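Local coordinates for protein phosphosugar isomerase (Escherichia coli O6:H1, PDB 5UQI) that binds arabinose-5-phosphate and probably interconverts it with ribulose-5-phosphate, as a sugar isomerase domain protein of the GutQ/KpsF subfamily, at residues I121-S126 / V139-K144; K19-V24 / S157-L162. All coordinates share one frame; numbering follows the deposited sequence.

Interaction 1 of 2, residues I121-S126 / V139-K144; sequences ISFTRS and VEIPVK
Phe123 meets two side chains of 139-144, Val139 and Ile141. Its ring lies alongside Val139, and both side chains point the same way; CD1 is 3.9 Å from Val139 CB. Ile141 brings its CD1 methyl to the root of the ring, at CB and CG. Its CG1 stands anti to the carbonyl carbon (chi1 -57°) and the chain then runs extended, which brings CD1 to 3.9 Å from Phe123 CG. Ile121 adds a looser methyl contact to Val139. Helix 32-41 touches Ile121 and Val139, while Ile141 also packs on helix 156-175.

The backbones pair as parallel strands, with Phe123 beside Val139 and Thr124 beside Glu140. Val139 N donates to Ser122 O (2.9 Å). Thr124 N gives a longer bond to Val139 O (3.3 Å). Ile141 N closes the series on Thr124 O at 2.8 Å, with an almost straight N-H...O angle of 174°.

The Ser122 and Thr124 side chains touch Leu131 and Ala132 of helix 130-134. Water 1 bonds to Ser122 OG and Thr124 OG1, and donates to Val139 O (2.9 Å). Val139 O therefore has two donors, a backbone N-H and a water. At the end of the strand, Thr124 OG1 accepts from Ser126 N in an ST turn. The extended Glu140 chain runs alongside Arg125 and Ser126; its CG is 3.6 Å from Arg125 O, and OE2 accepts from His127 N.

The contact joins the two strands of a beta-alpha-beta unit at the edge of the sheet as formed within this chain. Its chemistry is divided: hydrocarbon covers one face, while a water and hydroxyls bind polar groups on the other. Thr124 OG1 and Glu140 OE2 hold successive backbone N-H groups of the turn, those of Ser126 and His127.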
loop_
_atom_site.group_PDB
_atom_site.type_symbol
_atom_site.label_atom_id
_atom_site.label_comp_id
_atom_site.label_asym_id
_atom_site.label_seq_id
_atom_site.Cartn_x
_atom_site.Cartn_y
_atom_site.Cartn_z
ATOM N N ILE A 121 2.208 0.837 10.246
ATOM C CA ILE A 121 2.229 -0.374 9.456
ATOM C C ILE A 121 3.088 -0.082 8.236
ATOM O O ILE A 121 2.969 1.001 7.671
ATOM C CB ILE A 121 0.771 -0.678 8.973
ATOM C CG1 ILE A 121 -0.080 -1.013 10.222
ATOM C CG2 ILE A 121 0.745 -1.833 7.970
ATOM C CD1 ILE A 121 -1.561 -1.024 9.863
ATOM N N SER A 122 3.936 -1.005 7.828
ATOM C CA SER A 122 4.692 -0.837 6.601
ATOM C C SER A 122 4.299 -1.880 5.566
ATOM O O SER A 122 4.007 -3.020 5.902
ATOM C CB SER A 122 6.222 -0.875 6.791
ATOM O OG SER A 122 6.588 -2.200 7.351
ATOM N N PHE A 123 4.255 -1.473 4.282
ATOM C CA PHE A 123 4.185 -2.426 3.197
ATOM C C PHE A 123 5.482 -2.314 2.435
ATOM O O PHE A 123 5.743 -1.266 1.768
ATOM C CB PHE A 123 3.047 -1.992 2.209
ATOM C CG PHE A 123 1.601 -2.228 2.664
ATOM C CD1 PHE A 123 1.227 -2.605 3.952
ATOM C CD2 PHE A 123 0.547 -1.938 1.743
ATOM C CE1 PHE A 123 -0.099 -2.811 4.294
ATOM C CE2 PHE A 123 -0.789 -2.098 2.111
ATOM C CZ PHE A 123 -1.123 -2.560 3.363
ATOM N N THR A 124 6.353 -3.349 2.469
ATOM C CA THR A 124 7.672 -3.332 1.818
ATOM C C THR A 124 7.964 -4.731 1.312
ATOM O O THR A 124 7.245 -5.659 1.704
ATOM C CB THR A 124 8.837 -2.885 2.756
ATOM O OG1 THR A 124 9.221 -3.977 3.631
ATOM C CG2 THR A 124 8.446 -1.647 3.640
ATOM N N ARG A 125 9.046 -4.854 0.571
ATOM C CA ARG A 125 9.407 -6.150 0.044
ATOM C C ARG A 125 10.144 -6.991 1.079
ATOM O O ARG A 125 10.472 -8.149 0.755
ATOM C CB ARG A 125 10.228 -5.964 -1.226
ATOM C CG ARG A 125 11.663 -5.623 -1.039
ATOM C CD ARG A 125 12.332 -5.370 -2.400
ATOM N NE ARG A 125 13.612 -4.772 -2.132
ATOM C CZ ARG A 125 14.247 -3.900 -2.919
ATOM N NH1 ARG A 125 13.683 -3.480 -4.050
ATOM N NH2 ARG A 125 15.440 -3.417 -2.547
ATOM N N SER A 126 10.446 -6.434 2.241
ATOM C CA SER A 126 11.288 -7.161 3.254
ATOM C C SER A 126 11.092 -6.725 4.673
ATOM O O SER A 126 11.265 -5.523 4.998
ATOM C CB SER A 126 12.760 -6.935 2.927
ATOM O OG SER A 126 13.624 -7.599 3.903
ATOM N N VAL A 139 4.318 -5.652 7.010
ATOM C CA VAL A 139 3.671 -6.544 6.100
ATOM C C VAL A 139 4.627 -6.714 4.937
ATOM O O VAL A 139 5.008 -5.722 4.244
ATOM C CB VAL A 139 2.347 -5.930 5.601
ATOM C CG1 VAL A 139 1.713 -6.838 4.574
ATOM C CG2 VAL A 139 1.407 -5.678 6.750
ATOM N N GLU A 140 5.033 -7.945 4.653
ATOM C CA GLU A 140 6.041 -8.198 3.630
ATOM C C GLU A 140 5.276 -8.592 2.362
ATOM O O GLU A 140 4.411 -9.499 2.373
ATOM C CB GLU A 140 7.047 -9.276 4.088
ATOM C CG GLU A 140 8.165 -9.560 3.106
ATOM C CD GLU A 140 9.163 -10.576 3.687
ATOM O OE1 GLU A 140 8.825 -11.762 3.553
ATOM O OE2 GLU A 140 10.213 -10.237 4.309
ATOM N N ILE A 141 5.496 -7.828 1.295
ATOM C CA ILE A 141 4.851 -8.099 0.009
ATOM C C ILE A 141 6.014 -8.373 -0.939
ATOM O O ILE A 141 6.563 -7.442 -1.532
ATOM C CB ILE A 141 4.031 -6.893 -0.472
ATOM C CG1 ILE A 141 2.981 -6.528 0.614
ATOM C CG2 ILE A 141 3.401 -7.242 -1.845
ATOM C CD1 ILE A 141 2.110 -5.325 0.321
ATOM N N PRO A 142 6.383 -9.662 -1.084
ATOM C CA PRO A 142 7.587 -10.011 -1.825
ATOM C C PRO A 142 7.405 -9.738 -3.337
ATOM O O PRO A 142 6.353 -10.061 -3.924
ATOM C CB PRO A 142 7.751 -11.514 -1.523
ATOM C CG PRO A 142 6.351 -11.999 -1.330
ATOM C CD PRO A 142 5.552 -10.847 -0.774
ATOM N N VAL A 143 8.400 -9.085 -3.918
ATOM C CA VAL A 143 8.437 -8.828 -5.347
ATOM C C VAL A 143 9.855 -9.143 -5.809
ATOM O O VAL A 143 10.799 -8.446 -5.441
ATOM C CB VAL A 143 8.066 -7.358 -5.691
ATOM C CG1 VAL A 143 8.107 -7.140 -7.213
ATOM C CG2 VAL A 143 6.699 -6.959 -5.091
ATOM N N LYS A 144 9.964 -10.197 -6.603
ATOM C CA LYS A 144 11.222 -10.754 -7.137
ATOM C C LYS A 144 12.017 -9.804 -8.036
ATOM O O LYS A 144 13.244 -9.640 -7.879
ATOM C CB LYS A 144 10.914 -12.068 -7.914
ATOM C CG LYS A 144 9.468 -12.231 -8.475
ATOM C CD LYS A 144 9.161 -11.525 -9.828
ATOM C CE LYS A 144 7.887 -12.047 -10.519
ATOM N NZ LYS A 144 7.569 -11.471 -11.875
HETATM O O HOH W 1 7.158 -4.335 5.604
#

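Interaction 2 of 2, residues K19-V24 / S157-L162; sequences KAVEEV and SSTVVL
Val160 meets three residues of 19-24: Ala20, Val21 and Val24. Its two methyls divide the work. CG1 stands anti to the backbone N (chi1 174°) and turns to Val24, whereas CG2 turns to the Ala20 side. Val24 CG2 lies only 3.3 Å from Val160 CG1, closer than usual van der Waals contact, so the exact spacing is doubtful; the two side chains cross at a slant. Ala20 presents its single methyl, with CB 3.7 Å from Val160 CG2. The same Val160 methyl also lies against the Ala20 carbonyl oxygen. This is the tight part of the contact. Ala20, Val24 and Val160 are all buried, and Ile141 packs against Val160 as well.

The other side is looser and partly open to solvent. The Val21 and Val160 side chains run antiparallel past one another, their CG2 atoms 4.1 Å apart. Val21 CG2 is also 4.1 Å from Thr159 CG2, and these two side chains meet at about a right angle. Thr159 turns its methyl to the valine and its hydroxyl elsewhere: OG1 is hydrogen-bonded to Glu17, one turn before Val21 on the first helix.

The axes of the segments 19-24 and 157-162 approach to 9.2 Å and their N-to-C directions differ by 44°. Val21 and Val160 bring the backbones nearest, at 5.4 Å between their CA atoms. The contact lays the C-terminal part of helix 3-25 across the first turns of helix 156-175, a helix far from it in sequence.

No hydrogen bond links the two segments. The small side chains, an alanine and valines, are consistent with the close CA approach. The attachment within these segments therefore rests on shape and burial of methyl groups, with the Thr159 to Glu17 bond adding a polar tie beside them.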
loop_
_atom_site.group_PDB
_atom_site.type_symbol
_atom_site.label_atom_id
_atom_site.label_comp_id
_atom_site.label_asym_id
_atom_site.label_seq_id
_atom_site.Cartn_x
_atom_site.Cartn_y
_atom_site.Cartn_z
ATOM N N LYS A 19 2.617 -12.748 -13.257
ATOM C CA LYS A 19 3.412 -13.702 -12.452
ATOM C C LYS A 19 3.695 -13.166 -11.053
ATOM O O LYS A 19 3.637 -13.905 -10.070
ATOM C CB LYS A 19 4.715 -14.059 -13.145
ATOM C CG LYS A 19 4.502 -15.007 -14.321
ATOM C CD LYS A 19 5.874 -15.362 -14.916
ATOM C CE LYS A 19 6.669 -16.328 -14.020
ATOM N NZ LYS A 19 8.151 -16.138 -14.118
ATOM N N ALA A 20 4.007 -11.880 -10.991
ATOM C CA ALA A 20 4.319 -11.249 -9.681
ATOM C C ALA A 20 3.102 -11.323 -8.753
ATOM O O ALA A 20 3.237 -11.558 -7.556
ATOM C CB ALA A 20 4.777 -9.814 -9.940
ATOM N N VAL A 21 1.920 -11.101 -9.301
ATOM C CA VAL A 21 0.681 -11.206 -8.505
ATOM C C VAL A 21 0.480 -12.653 -8.021
ATOM O O VAL A 21 0.234 -12.891 -6.841
ATOM C CB VAL A 21 -0.529 -10.688 -9.283
ATOM C CG1 VAL A 21 -1.841 -10.930 -8.532
ATOM C CG2 VAL A 21 -0.318 -9.189 -9.561
ATOM N N GLU A 22 0.701 -13.597 -8.930
ATOM C CA GLU A 22 0.546 -15.010 -8.603
ATOM C C GLU A 22 1.466 -15.410 -7.469
ATOM O O GLU A 22 1.015 -16.183 -6.616
ATOM C CB GLU A 22 0.902 -15.891 -9.826
ATOM C CG GLU A 22 -0.127 -15.976 -10.922
ATOM C CD GLU A 22 0.247 -17.003 -12.025
ATOM O OE1 GLU A 22 1.410 -17.427 -12.105
ATOM O OE2 GLU A 22 -0.632 -17.367 -12.848
ATOM N N GLU A 23 2.708 -14.914 -7.465
ATOM C CA GLU A 23 3.755 -15.225 -6.473
ATOM C C GLU A 23 3.190 -14.845 -5.122
ATOM O O GLU A 23 3.326 -15.579 -4.149
ATOM C CB GLU A 23 5.042 -14.436 -6.696
ATOM C CG GLU A 23 5.727 -14.641 -8.042
ATOM C CD GLU A 23 6.486 -15.945 -8.168
ATOM O OE1 GLU A 23 6.821 -16.561 -7.124
ATOM O OE2 GLU A 23 6.763 -16.338 -9.329
ATOM N N VAL A 24 2.487 -13.704 -5.073
ATOM C CA VAL A 24 1.938 -13.220 -3.792
ATOM C C VAL A 24 0.704 -14.021 -3.336
ATOM O O VAL A 24 0.606 -14.360 -2.146
ATOM C CB VAL A 24 1.638 -11.669 -3.820
ATOM C CG1 VAL A 24 0.947 -11.227 -2.534
ATOM C CG2 VAL A 24 2.947 -10.909 -4.035
ATOM N N SER A 157 6.035 -4.353 -8.895
ATOM C CA SER A 157 5.852 -4.028 -7.464
ATOM C C SER A 157 4.622 -3.119 -7.225
ATOM O O SER A 157 3.852 -3.393 -6.285
ATOM C CB SER A 157 7.063 -3.365 -6.870
ATOM O OG SER A 157 7.315 -2.197 -7.632
ATOM N N SER A 158 4.440 -2.068 -8.024
ATOM C CA SER A 158 3.304 -1.160 -7.833
ATOM C C SER A 158 2.002 -1.905 -8.080
ATOM O O SER A 158 1.010 -1.678 -7.361
ATOM C CB SER A 158 3.488 0.088 -8.759
ATOM O OG SER A 158 3.889 -0.370 -10.084
ATOM N N THR A 159 1.979 -2.795 -9.061
ATOM C CA THR A 159 0.765 -3.544 -9.318
ATOM C C THR A 159 0.500 -4.530 -8.198
ATOM O O THR A 159 -0.630 -4.635 -7.806
ATOM C CB THR A 159 0.816 -4.299 -10.676
ATOM O OG1 THR A 159 0.800 -3.274 -11.699
ATOM C CG2 THR A 159 -0.376 -5.283 -10.879
ATOM N N VAL A 160 1.534 -5.225 -7.671
ATOM C CA VAL A 160 1.258 -6.176 -6.605
ATOM C C VAL A 160 0.685 -5.486 -5.352
ATOM O O VAL A 160 -0.250 -5.996 -4.687
ATOM C CB VAL A 160 2.554 -6.930 -6.232
ATOM C CG1 VAL A 160 2.291 -7.801 -5.048
ATOM C CG2 VAL A 160 2.950 -7.823 -7.411
ATOM N N VAL A 161 1.291 -4.355 -4.959
ATOM C CA VAL A 161 0.822 -3.614 -3.804
ATOM C C VAL A 161 -0.637 -3.130 -4.032
ATOM O O VAL A 161 -1.455 -3.174 -3.097
ATOM C CB VAL A 161 1.744 -2.420 -3.485
ATOM C CG1 VAL A 161 1.182 -1.693 -2.278
ATOM C CG2 VAL A 161 3.074 -2.996 -3.091
ATOM N N LEU A 162 -0.951 -2.735 -5.270
ATOM C CA LEU A 162 -2.344 -2.315 -5.528
ATOM C C LEU A 162 -3.309 -3.478 -5.342
ATOM O O LEU A 162 -4.344 -3.323 -4.708
ATOM C CB LEU A 162 -2.468 -1.782 -6.980
ATOM C CG LEU A 162 -3.892 -1.420 -7.445
ATOM C CD1 LEU A 162 -4.488 -0.303 -6.596
ATOM C CD2 LEU A 162 -3.790 -0.977 -8.896
#

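How the interactions relate
Both contacts are largely buried, but they belong to different layers of the fold. Interaction 1 pairs neighbouring strands inside the sugar isomerase domain, close in sequence, and combines backbone bonds with apolar and water-mediated contacts. Interaction 2 joins two helices distant in sequence, through side-chain methyls, with a partly exposed side. The chain passes from strand 137-140 towards helix 156-175, so each contact holds a part of the same run. They also touch directly: Ile141 CG2 is 3.4 Å from Val160 CG1, and Pro142 O is 3.5 Å from Val24 CG2. Residues 141-144 carry the chain from the strand onto the two helices.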